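Local structure of Beta/alpha-amylase (Paenibacillus polymyxa, 3VOC) at residues V342-V345 with S346-N350; S168-P171 with A172-W175; F194-A197 with M198-Y202; E373-I376 with T377-Y381. The protein catalyses the removal of successive maltose units from the non-reducing ends of starch chains, as the N-terminal beta-amylase part of a secreted precursor that also yields an alpha-amylase. All blocks are in the same frame, centred on the assembly; numbering follows the deposited sequence.

Contact 1. Residues V342-V345 with S346-N350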
# COMPACT_ATOMS: atom_id res chain seq x y z
N VAL A 342 9.50 -2.86 11.47
CA VAL A 342 8.83 -4.16 11.31
C VAL A 342 8.40 -4.71 12.67
O VAL A 342 7.27 -5.17 12.82
CB VAL A 342 9.73 -5.20 10.59
CG1 VAL A 342 9.07 -6.59 10.64
CG2 VAL A 342 10.01 -4.77 9.12
N ASP A 343 9.31 -4.68 13.66
CA ASP A 343 8.98 -5.16 15.01
C ASP A 343 7.79 -4.38 15.60
O ASP A 343 6.87 -4.98 16.13
CB ASP A 343 10.16 -5.06 15.97
CG ASP A 343 11.30 -5.99 15.61
OD1 ASP A 343 11.15 -6.81 14.68
OD2 ASP A 343 12.37 -5.89 16.26
N THR A 344 7.83 -3.05 15.47
CA THR A 344 6.76 -2.19 15.98
C THR A 344 5.41 -2.56 15.38
O THR A 344 4.47 -2.88 16.11
CB THR A 344 7.08 -0.70 15.73
OG1 THR A 344 8.27 -0.35 16.45
CG2 THR A 344 5.91 0.19 16.22
N VAL A 345 5.32 -2.54 14.06
CA VAL A 345 4.06 -2.79 13.36
C VAL A 345 3.59 -4.21 13.63
O VAL A 345 2.41 -4.44 13.96
CB VAL A 345 4.21 -2.53 11.83
CG1 VAL A 345 3.02 -3.12 11.05
CG2 VAL A 345 4.36 -1.03 11.55
N SER A 346 4.52 -5.15 13.53
CA SER A 346 4.20 -6.57 13.76
C SER A 346 3.69 -6.84 15.18
O SER A 346 2.71 -7.57 15.34
CB SER A 346 5.40 -7.47 13.43
OG SER A 346 5.78 -7.36 12.06
N SER A 347 4.36 -6.28 16.18
CA SER A 347 3.94 -6.43 17.60
C SER A 347 2.53 -5.89 17.84
O SER A 347 1.73 -6.51 18.54
CB SER A 347 4.89 -5.69 18.53
OG SER A 347 6.11 -6.40 18.67
N ILE A 348 2.25 -4.72 17.27
CA ILE A 348 0.92 -4.12 17.40
C ILE A 348 -0.14 -5.00 16.74
O ILE A 348 -1.16 -5.32 17.36
CB ILE A 348 0.88 -2.70 16.85
CG1 ILE A 348 1.83 -1.80 17.66
CG2 ILE A 348 -0.59 -2.16 16.83
CD1 ILE A 348 2.10 -0.43 17.05
N ALA A 349 0.10 -5.39 15.49
CA ALA A 349 -0.82 -6.29 14.80
C ALA A 349 -1.09 -7.58 15.60
O ALA A 349 -2.25 -7.98 15.77
CB ALA A 349 -0.29 -6.62 13.41
N ASN A 350 -0.04 -8.22 16.11
CA ASN A 350 -0.24 -9.45 16.90
C ASN A 350 -1.00 -9.21 18.20
O ASN A 350 -1.85 -10.02 18.57
CB ASN A 350 1.07 -10.18 17.20
CG ASN A 350 1.60 -10.93 15.99
OD1 ASN A 350 0.84 -11.28 15.08
ND2 ASN A 350 2.90 -11.17 15.97

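Contact 2. Residues S168-P171 with A172-W175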
# COMPACT_ATOMS: atom_id res chain seq x y z
N SER A 168 3.50 10.83 -0.62
CA SER A 168 4.28 11.82 0.11
C SER A 168 5.71 11.93 -0.38
O SER A 168 6.35 12.96 -0.17
CB SER A 168 4.26 11.48 1.59
OG SER A 168 4.73 10.16 1.79
N TYR A 169 6.22 10.86 -0.99
CA TYR A 169 7.58 10.88 -1.55
C TYR A 169 7.53 10.48 -3.02
O TYR A 169 7.06 9.39 -3.37
CB TYR A 169 8.54 10.02 -0.70
CG TYR A 169 8.34 8.51 -0.81
CD1 TYR A 169 7.38 7.84 -0.04
CD2 TYR A 169 9.11 7.77 -1.70
CE1 TYR A 169 7.20 6.44 -0.18
CE2 TYR A 169 8.95 6.40 -1.84
CZ TYR A 169 8.00 5.74 -1.08
OH TYR A 169 7.89 4.39 -1.25
N TYR A 170 8.01 11.37 -3.89
CA TYR A 170 7.76 11.23 -5.33
C TYR A 170 8.87 11.93 -6.10
O TYR A 170 8.98 13.16 -6.05
CB TYR A 170 6.40 11.85 -5.66
CG TYR A 170 5.77 11.43 -6.98
CD1 TYR A 170 5.50 10.08 -7.24
CD2 TYR A 170 5.39 12.38 -7.93
CE1 TYR A 170 4.90 9.70 -8.44
CE2 TYR A 170 4.79 12.00 -9.14
CZ TYR A 170 4.55 10.66 -9.38
OH TYR A 170 3.92 10.27 -10.55
N PRO A 171 9.71 11.13 -6.80
CA PRO A 171 10.86 11.69 -7.53
C PRO A 171 10.46 12.87 -8.42
O PRO A 171 11.16 13.89 -8.43
CB PRO A 171 11.37 10.50 -8.34
CG PRO A 171 11.06 9.30 -7.46
CD PRO A 171 9.73 9.65 -6.76
N ALA A 172 9.34 12.75 -9.13
CA ALA A 172 8.93 13.80 -10.06
C ALA A 172 8.54 15.10 -9.38
O ALA A 172 8.51 16.15 -10.02
CB ALA A 172 7.82 13.30 -11.02
N ALA A 173 8.25 15.04 -8.07
CA ALA A 173 7.99 16.23 -7.27
C ALA A 173 9.27 16.82 -6.66
O ALA A 173 9.20 17.77 -5.89
CB ALA A 173 6.97 15.91 -6.15
N GLY A 174 10.42 16.25 -7.00
CA GLY A 174 11.71 16.73 -6.47
C GLY A 174 12.30 15.91 -5.33
O GLY A 174 13.37 16.22 -4.80
N TRP A 175 11.60 14.83 -4.95
CA TRP A 175 12.04 14.01 -3.82
C TRP A 175 13.25 13.16 -4.21
O TRP A 175 13.29 12.62 -5.31
CB TRP A 175 10.91 13.11 -3.34
CG TRP A 175 11.32 12.15 -2.27
CD1 TRP A 175 11.35 12.39 -0.93
CD2 TRP A 175 11.81 10.81 -2.46
NE1 TRP A 175 11.82 11.27 -0.26
CE2 TRP A 175 12.11 10.29 -1.18
CE3 TRP A 175 12.04 10.01 -3.59
CZ2 TRP A 175 12.61 8.99 -0.99
CZ3 TRP A 175 12.54 8.71 -3.40
CH2 TRP A 175 12.82 8.22 -2.11
O HOH W 1 13.76 13.93 -7.97

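Contact 3. Residues F194-A197 with M198-Y202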
# COMPACT_ATOMS: atom_id res chain seq x y z
N PHE A 194 -10.36 19.54 5.90
CA PHE A 194 -9.77 19.78 7.23
C PHE A 194 -10.52 20.88 7.98
O PHE A 194 -10.80 20.72 9.17
CB PHE A 194 -8.27 20.12 7.10
CG PHE A 194 -7.56 20.38 8.44
CD1 PHE A 194 -7.66 19.48 9.51
CD2 PHE A 194 -6.75 21.52 8.60
CE1 PHE A 194 -6.99 19.72 10.71
CE2 PHE A 194 -6.06 21.77 9.81
CZ PHE A 194 -6.19 20.86 10.87
N ARG A 195 -10.86 21.98 7.30
CA ARG A 195 -11.64 23.05 7.94
C ARG A 195 -12.98 22.50 8.45
O ARG A 195 -13.35 22.71 9.61
CB ARG A 195 -11.88 24.20 6.95
CG ARG A 195 -10.65 25.00 6.63
CD ARG A 195 -10.81 25.88 5.39
NE ARG A 195 -9.49 26.40 5.02
CZ ARG A 195 -9.07 26.64 3.78
NH1 ARG A 195 -9.87 26.41 2.74
NH2 ARG A 195 -7.83 27.10 3.60
N THR A 196 -13.69 21.79 7.58
CA THR A 196 -14.98 21.20 7.92
C THR A 196 -14.84 20.22 9.09
O THR A 196 -15.64 20.23 10.03
CB THR A 196 -15.64 20.52 6.69
OG1 THR A 196 -15.71 21.47 5.63
CG2 THR A 196 -17.05 20.04 7.01
N ALA A 197 -13.81 19.38 9.04
CA ALA A 197 -13.55 18.44 10.14
C ALA A 197 -13.34 19.17 11.47
O ALA A 197 -13.82 18.71 12.53
CB ALA A 197 -12.34 17.56 9.82
N MET A 198 -12.65 20.31 11.46
CA MET A 198 -12.43 21.03 12.71
C MET A 198 -13.66 21.79 13.20
O MET A 198 -13.92 21.88 14.41
CB MET A 198 -11.22 21.97 12.60
CG MET A 198 -9.89 21.22 12.38
SD MET A 198 -9.51 20.02 13.67
CE MET A 198 -10.02 18.47 12.89
N ASN A 199 -14.40 22.36 12.26
CA ASN A 199 -15.71 22.96 12.58
C ASN A 199 -16.70 21.95 13.17
O ASN A 199 -17.36 22.23 14.18
CB ASN A 199 -16.32 23.63 11.35
CG ASN A 199 -17.37 24.68 11.73
OD1 ASN A 199 -17.08 25.64 12.44
ND2 ASN A 199 -18.59 24.49 11.23
N ASP A 200 -16.77 20.76 12.57
CA ASP A 200 -17.57 19.66 13.12
C ASP A 200 -17.10 19.20 14.48
O ASP A 200 -17.92 18.90 15.36
CB ASP A 200 -17.59 18.46 12.16
CG ASP A 200 -18.40 18.74 10.91
OD1 ASP A 200 -19.11 19.76 10.89
OD2 ASP A 200 -18.32 17.94 9.95
N LYS A 201 -15.79 19.14 14.68
CA LYS A 201 -15.26 18.68 15.96
C LYS A 201 -15.53 19.70 17.08
O LYS A 201 -16.08 19.36 18.13
CB LYS A 201 -13.77 18.34 15.87
CG LYS A 201 -13.16 17.89 17.19
CD LYS A 201 -11.71 17.44 17.07
CE LYS A 201 -11.18 16.94 18.40
NZ LYS A 201 -9.81 16.38 18.26
N TYR A 202 -15.13 20.96 16.86
CA TYR A 202 -15.19 21.95 17.93
C TYR A 202 -16.46 22.79 17.93
O TYR A 202 -16.86 23.28 18.99
CB TYR A 202 -13.95 22.83 17.92
CG TYR A 202 -12.72 22.02 18.23
CD1 TYR A 202 -12.54 21.47 19.50
CD2 TYR A 202 -11.75 21.77 17.25
CE1 TYR A 202 -11.43 20.71 19.80
CE2 TYR A 202 -10.63 21.01 17.54
CZ TYR A 202 -10.48 20.48 18.81
OH TYR A 202 -9.37 19.74 19.12

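Contact 4. Residues E373-I376 with T377-Y381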
# COMPACT_ATOMS: atom_id res chain seq x y z
N GLU A 373 13.40 -14.50 7.58
CA GLU A 373 13.14 -15.66 8.43
C GLU A 373 12.94 -15.26 9.89
O GLU A 373 12.01 -15.75 10.54
CB GLU A 373 14.28 -16.68 8.36
CG GLU A 373 13.95 -17.98 9.11
CD GLU A 373 15.17 -18.85 9.35
OE1 GLU A 373 16.24 -18.30 9.67
OE2 GLU A 373 15.04 -20.09 9.22
N GLU A 374 13.80 -14.38 10.40
CA GLU A 374 13.67 -13.88 11.78
C GLU A 374 12.30 -13.23 12.01
O GLU A 374 11.62 -13.52 13.00
CB GLU A 374 14.83 -12.92 12.11
CG GLU A 374 14.64 -12.07 13.38
CD GLU A 374 15.32 -10.69 13.29
OE1 GLU A 374 14.86 -9.74 13.97
OE2 GLU A 374 16.32 -10.56 12.56
N LYS A 375 11.88 -12.37 11.08
CA LYS A 375 10.63 -11.65 11.24
C LYS A 375 9.41 -12.56 11.20
O LYS A 375 8.57 -12.51 12.10
CB LYS A 375 10.50 -10.51 10.20
CG LYS A 375 11.64 -9.43 10.31
CD LYS A 375 11.85 -8.97 11.76
CE LYS A 375 12.81 -7.76 11.84
NZ LYS A 375 13.26 -7.46 13.25
N ILE A 376 9.33 -13.41 10.17
CA ILE A 376 8.15 -14.27 10.02
C ILE A 376 7.97 -15.25 11.20
O ILE A 376 6.85 -15.57 11.56
CB ILE A 376 8.07 -14.99 8.62
CG1 ILE A 376 9.27 -15.91 8.39
CG2 ILE A 376 7.96 -13.94 7.50
CD1 ILE A 376 9.24 -16.65 7.03
N THR A 377 9.08 -15.70 11.79
CA THR A 377 9.03 -16.64 12.91
C THR A 377 8.82 -15.96 14.27
O THR A 377 8.17 -16.53 15.14
CB THR A 377 10.30 -17.54 13.01
OG1 THR A 377 11.47 -16.72 13.11
CG2 THR A 377 10.43 -18.47 11.78
N LYS A 378 9.37 -14.75 14.45
CA LYS A 378 9.14 -13.97 15.68
C LYS A 378 7.67 -13.58 15.80
O LYS A 378 7.12 -13.53 16.90
CB LYS A 378 9.98 -12.69 15.70
CG LYS A 378 11.38 -12.84 16.25
CD LYS A 378 12.16 -11.52 16.14
CE LYS A 378 13.56 -11.63 16.74
NZ LYS A 378 14.35 -10.35 16.57
N PHE A 379 7.03 -13.30 14.67
CA PHE A 379 5.71 -12.67 14.71
C PHE A 379 4.56 -13.49 14.15
O PHE A 379 3.45 -12.98 13.96
CB PHE A 379 5.78 -11.28 14.07
CG PHE A 379 6.75 -10.35 14.77
CD1 PHE A 379 6.47 -9.87 16.05
CD2 PHE A 379 7.93 -9.96 14.15
CE1 PHE A 379 7.36 -9.03 16.72
CE2 PHE A 379 8.84 -9.11 14.81
CZ PHE A 379 8.55 -8.64 16.10
N GLY A 380 4.80 -14.77 13.88
CA GLY A 380 3.70 -15.64 13.46
C GLY A 380 3.03 -15.20 12.16
O GLY A 380 1.79 -15.24 12.04
N TYR A 381 3.85 -14.77 11.19
CA TYR A 381 3.32 -14.39 9.87
C TYR A 381 2.56 -15.52 9.19
O TYR A 381 2.91 -16.71 9.35
CB TYR A 381 4.45 -13.87 8.96
CG TYR A 381 4.74 -12.39 9.14
CD1 TYR A 381 4.57 -11.50 8.07
CD2 TYR A 381 5.19 -11.88 10.36
CE1 TYR A 381 4.83 -10.14 8.21
CE2 TYR A 381 5.46 -10.50 10.51
CZ TYR A 381 5.27 -9.64 9.42
OH TYR A 381 5.50 -8.29 9.53

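Contact 1. Residues V342-V345 with S346-N350
Ser346 folds back on Val342 one turn earlier in helix 338-352, the helix of the beta-alpha-beta unit between strands 318-321 and 356-359 of the TIM barrel. Two donors grip one acceptor: Ser346 N and Ser346 OG each lie 2.8 Å from Val342 O and arrive from opposite faces of its carbonyl plane, the amide tilted 23° from the plane, the hydroxyl above it, 38° out. The hydroxyl reaches this oxygen because OG stands anti to the carbonyl carbon and beside its own backbone N (chi1 -61°). Ser346 OG is also hydrogen-bonded to Tyr381 OH, which gives this buried hydroxyl two polar partners. With an alanine here, Tyr381 OH is likely to lose its serine partner and Val342 O to keep the helical amide alone. Ser347 repeats the pattern less tightly, its OG lying 3.0 Å from Asp343 O. On another side of the helix, where Ile309 of helix 305-315 packs, Ile348 runs back along Thr344. Its CB stands 3.7 Å from Thr344 O, and its CG1 closes to 3.2 Å from the same Thr344 O. Ile348 CD1, the tip, lies 3.9 Å from Thr344 CG2, methyl beside methyl.

Contact 2. Residues S168-P171 with A172-W175
Tyr169 and Trp175 pack against each other across a short 3-10 turn, in the TIM-barrel loop that leads from strand 153-156 to helix 188-202 and passes near Glu163, the predicted proton donor. In this tight part Tyr169 CB sits over the face of the indole, 3.5 Å from the centroid of the Trp175 five-membered ring and only 8° off its normal, a CH-pi contact. Tyr169 CG lies between its backbone N and carbonyl carbon (chi1 72°), which sets the phenol beside the indole, pointing the same way. The edge of the phenol faces the six-membered ring of Trp175, with centroids 5.0 Å apart and planes at 58°. In the turn itself, Tyr170 O is held from opposite faces of its carbonyl plane, by Ala173 N at 2.9 Å and by Trp175 N at a longer 3.3 Å. Trp285 meets Tyr169 edge-to-face, and Gly179 O accepts from Trp175 NE1. Pro171 and Gly174 are the exposed residues, the glycine at a positive phi; the proline ring still touches the indole, Pro171 CD to Trp175 CE3 3.9 Å. A water donates to both backbone oxygens here, 2.6 Å from Pro171 O and 3.0 Å from Trp175 O.

Contact 3. Residues F194-A197 with M198-Y202
The Phe194 ring carries Met198 CG over one face, 4.1 Å from its centroid and 28° off the normal, a CH-pi contact one turn along helix 188-202. Met198 SD follows at 4.8 Å from the same Phe194 centroid, 49° from the normal, so the Met-aromatic contact is oblique. The CE1 corner of the ring takes the closest approach, 3.7 Å from Met198 CG. A second flat group, the Tyr202 ring, has Lys201 CG over the centre of one face. The methionine chain reaches both neighbours because it curls, with bends at chi2 (-58°) and chi3: CG and SD pass the phenyl ring, and the terminal methyl turns back until Met198 CE is 4.0 Å from Ala197 CB. Met198 also packs on Ile208 and Trp212 of helix 205-212. Replacing the methionine by alanine takes the CG methylene from the Phe194 face and the sulfur from its neighbourhood, and is likely to open a gap toward Ile208 and Trp212. On the exposed side Thr196 and Asp200 run side by side, Thr196 CG2 lying 3.8 Å from Asp200 OD2. The contact lies within helix 188-202, away from the annotated sites, and its side chains pack on helices 205-212 and 240-268. From the latter, Trp248 meets Phe194 and Ala197, and Asp244 takes a salt bridge from Lys201 NZ and a hydrogen bond from Tyr202 OH.

Contact 4. Residues E373-I376 with T377-Y381
The C-terminal end of helix 367-378, in the beta-alpha-beta unit between strands 356-359 and 383-386, brings Ile376 against Tyr381 and Glu374 against Lys378. After Lys378 the chain leaves the helix; Gly380 has a positive phi, which favours glycine, and Tyr381 N donates to Ile376 O at 3.1 Å, in the carbonyl plane and on a lone pair. Ile376 CG2 packs 3.8 Å from Tyr381 CB, the two side chains crossing at about a right angle. One turn back, Glu373 O is gripped twice from opposite faces of its plane, by Thr377 N at 3.2 Å and by Thr377 OG1 at 2.8 Å. The threonine hydroxyl reaches that oxygen with OG1 set between its backbone N and carbonyl carbon (chi1 57°). The charged flank centres on Glu374 OE1, which takes Lys378 NZ at 2.7 Å and Lys375 NZ at 2.9 Å from opposite sides of the carboxylate plane, 43° and 47° out of it. The two ammonium groups, 4.5 Å apart (Lys375 NZ to Lys378 NZ), share the one carboxylate oxygen, while Glu374 OE2 pairs with Lys371. Lys375 NZ has a second salt bridge, to Asp343 of helix 338-352. Around this turn, Phe379 and Lys375 face helix 338-352, Ile376 touches Ile410 of helix 403-411 and Val2, near the N-terminus, and Tyr381 leads toward barrel strand 383-386.

Overall arrangement
Contacts 1 and 4 form one joint between adjacent barrel helices: their centres are about 11 Å apart, and Asp343 OD1 meets Lys375 NZ at 2.6 Å in a salt bridge, beside packing of Ser346 CB on Phe379 CG at 3.4 Å. A bound Tris, probably from the crystallisation liquor, is hydrogen-bonded to Asp343 OD2 there. The Tyr381 side chain is about 8 Å from that of Glu359, the proton acceptor by similarity. Contact 2 lies near Glu163, the predicted proton donor, the Tyr169 side chain being about 5 Å from that of Glu163; its centre is about 28 Å from that of contact 1. Contact 3 is remote, its centre about 42 Å from that of contact 4.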